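Local coordinates for ParM protein (Staphylococcus aureus, PDB 3JS6) that probably assembles into dynamic actin-like filaments that segregate plasmid DNA at cell division, at residues L49-F54 against L64-L70. Numbering follows the deposited sequence.
Sequences LDVSEF and LLFGNDL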
loop_
_atom_site.group_PDB
_atom_site.type_symbol
_atom_site.label_atom_id
_atom_site.label_comp_id
_atom_site.label_asym_id
_atom_site.label_seq_id
_atom_site.Cartn_x
_atom_site.Cartn_y
_atom_site.Cartn_z
ATOM N N LEU A 49 11.328 9.942 -19.200
ATOM C CA LEU A 49 11.164 8.883 -18.213
ATOM C C LEU A 49 10.117 9.184 -17.151
ATOM O O LEU A 49 9.821 10.349 -16.852
ATOM C CB LEU A 49 12.510 8.612 -17.538
ATOM C CG LEU A 49 13.630 8.225 -18.516
ATOM C CD1 LEU A 49 14.909 7.957 -17.753
ATOM C CD2 LEU A 49 13.227 7.010 -19.300
ATOM N N ASP A 50 9.568 8.121 -16.576
ATOM C CA ASP A 50 8.555 8.259 -15.535
ATOM C C ASP A 50 9.262 8.423 -14.196
ATOM O O ASP A 50 9.325 7.490 -13.374
ATOM C CB ASP A 50 7.645 7.028 -15.516
ATOM C CG ASP A 50 6.463 7.199 -14.569
ATOM O OD1 ASP A 50 6.259 8.344 -14.098
ATOM O OD2 ASP A 50 5.743 6.204 -14.305
ATOM N N VAL A 51 9.850 9.599 -14.010
ATOM C CA VAL A 51 10.568 9.915 -12.781
ATOM C C VAL A 51 10.575 11.437 -12.649
ATOM O O VAL A 51 10.633 12.148 -13.651
ATOM C CB VAL A 51 12.023 9.347 -12.826
ATOM C CG1 VAL A 51 12.813 10.001 -13.947
ATOM C CG2 VAL A 51 12.729 9.581 -11.484
ATOM N N SER A 52 10.497 11.938 -11.421
ATOM C CA SER A 52 10.485 13.378 -11.187
ATOM C C SER A 52 11.574 13.852 -10.234
ATOM O O SER A 52 12.179 13.063 -9.513
ATOM C CB SER A 52 9.119 13.809 -10.636
ATOM O OG SER A 52 8.097 13.583 -11.580
ATOM N N GLU A 53 11.816 15.155 -10.253
ATOM C CA GLU A 53 12.816 15.779 -9.397
ATOM C C GLU A 53 12.088 16.555 -8.334
ATOM O O GLU A 53 11.133 17.279 -8.645
ATOM C CB GLU A 53 13.704 16.730 -10.199
ATOM C CG GLU A 53 14.440 16.060 -11.332
ATOM C CD GLU A 53 15.363 17.021 -12.065
ATOM O OE1 GLU A 53 15.078 18.244 -12.076
ATOM O OE2 GLU A 53 16.368 16.550 -12.636
ATOM N N PHE A 54 12.538 16.403 -7.087
ATOM C CA PHE A 54 11.915 17.075 -5.952
ATOM C C PHE A 54 12.894 17.922 -5.141
ATOM O O PHE A 54 13.952 17.432 -4.718
ATOM C CB PHE A 54 11.287 16.046 -4.999
ATOM C CG PHE A 54 10.254 15.172 -5.645
ATOM C CD1 PHE A 54 10.620 14.127 -6.493
ATOM C CD2 PHE A 54 8.904 15.418 -5.433
ATOM C CE1 PHE A 54 9.641 13.349 -7.117
ATOM C CE2 PHE A 54 7.930 14.645 -6.056
ATOM C CZ PHE A 54 8.302 13.611 -6.896
ATOM N N LEU A 64 15.975 15.385 -4.947
ATOM C CA LEU A 64 15.565 13.992 -4.772
ATOM C C LEU A 64 14.981 13.424 -6.077
ATOM O O LEU A 64 14.383 14.158 -6.852
ATOM C CB LEU A 64 14.530 13.902 -3.643
ATOM C CG LEU A 64 14.991 14.242 -2.208
ATOM C CD1 LEU A 64 13.771 14.293 -1.256
ATOM C CD2 LEU A 64 15.962 13.183 -1.736
ATOM N N LEU A 65 15.149 12.121 -6.297
ATOM C CA LEU A 65 14.642 11.447 -7.499
ATOM C C LEU A 65 13.688 10.344 -7.075
ATOM O O LEU A 65 14.042 9.475 -6.258
ATOM C CB LEU A 65 15.809 10.851 -8.299
ATOM C CG LEU A 65 16.685 11.936 -8.921
ATOM C CD1 LEU A 65 17.945 11.313 -9.526
ATOM C CD2 LEU A 65 15.843 12.677 -9.995
ATOM N N PHE A 66 12.490 10.360 -7.647
ATOM C CA PHE A 66 11.461 9.386 -7.285
ATOM C C PHE A 66 10.560 9.095 -8.475
ATOM O O PHE A 66 10.108 10.017 -9.160
ATOM C CB PHE A 66 10.636 9.966 -6.127
ATOM C CG PHE A 66 9.569 9.049 -5.595
ATOM C CD1 PHE A 66 9.884 7.787 -5.109
ATOM C CD2 PHE A 66 8.240 9.465 -5.561
ATOM C CE1 PHE A 66 8.880 6.947 -4.594
ATOM C CE2 PHE A 66 7.240 8.637 -5.049
ATOM C CZ PHE A 66 7.570 7.373 -4.565
ATOM N N GLY A 67 10.296 7.814 -8.714
ATOM C CA GLY A 67 9.451 7.423 -9.835
ATOM C C GLY A 67 9.756 6.015 -10.327
ATOM O O GLY A 67 10.791 5.421 -9.989
ATOM N N ASN A 68 8.846 5.473 -11.127
ATOM C CA ASN A 68 9.006 4.127 -11.673
ATOM C C ASN A 68 10.278 3.933 -12.489
ATOM O O ASN A 68 10.840 2.836 -12.512
ATOM C CB ASN A 68 7.802 3.786 -12.545
ATOM C CG ASN A 68 6.587 3.469 -11.726
ATOM O OD1 ASN A 68 6.622 2.556 -10.915
ATOM N ND2 ASN A 68 5.505 4.220 -11.925
ATOM N N ASP A 69 10.737 4.986 -13.160
ATOM C CA ASP A 69 11.942 4.873 -13.988
ATOM C C ASP A 69 13.198 5.376 -13.300
ATOM O O ASP A 69 14.194 5.709 -13.966
ATOM C CB ASP A 69 11.767 5.640 -15.296
ATOM C CG ASP A 69 10.823 4.951 -16.252
ATOM O OD1 ASP A 69 10.730 3.715 -16.187
ATOM O OD2 ASP A 69 10.186 5.641 -17.076
ATOM N N LEU A 70 13.160 5.414 -11.972
ATOM C CA LEU A 70 14.288 5.882 -11.183
ATOM C C LEU A 70 15.653 5.383 -11.667
ATOM O O LEU A 70 16.563 6.176 -11.930
ATOM C CB LEU A 70 14.124 5.457 -9.716
ATOM C CG LEU A 70 15.300 5.869 -8.813
ATOM C CD1 LEU A 70 15.455 7.406 -8.831
ATOM C CD2 LEU A 70 15.068 5.377 -7.383
HETATM O O HOH W 1 6.683 7.456 -11.499
#
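Asp69 OD2 takes the backbone N-H of Asp50 at 2.6 Å in a nearly straight bond, using the anti side of the carboxylate. The same two residues close a ring, because Asp69 N gives its hydrogen back to Asp50 O at 2.9 Å, arriving from above that carbonyl's plane. With CG beside its own backbone N (chi1 -73°), Asp69 holds the carboxylate against the Asp50 amide. A third bond runs between side chains: Asn68 ND2 reaches Asp50 OD2 at 3.1 Å, the oxygen lying in the amide plane but met from above the carboxylate, the two flat groups being turned 54° apart. A water accepts from Asn68 N and donates weakly to Asp50 OD1. The turn engaged here, Gly67 to Leu70, is type I and follows strand 64-66, which pairs with strand 52-56 as an antiparallel beta hairpin in the main sheet of the actin-like N-terminal domain. Along the hairpin, Ser52 and Phe66 form a hydrogen-bonded pair, with Ser52 N to Phe66 O at 3.0 Å and the return bond weak, whereas Phe54 and Leu64 exchange two bonds of 2.9 Å between their N and O atoms. On the face of Phe54, Leu64 and Phe66, which helix 90-104 covers through Cys98, Phe54 CE1 rests 3.7 Å from Phe66 CB. On the opposite face, Glu53 CG lies alongside Leu65 CD2, and the carboxylate of Glu53 makes a salt bridge to Lys34.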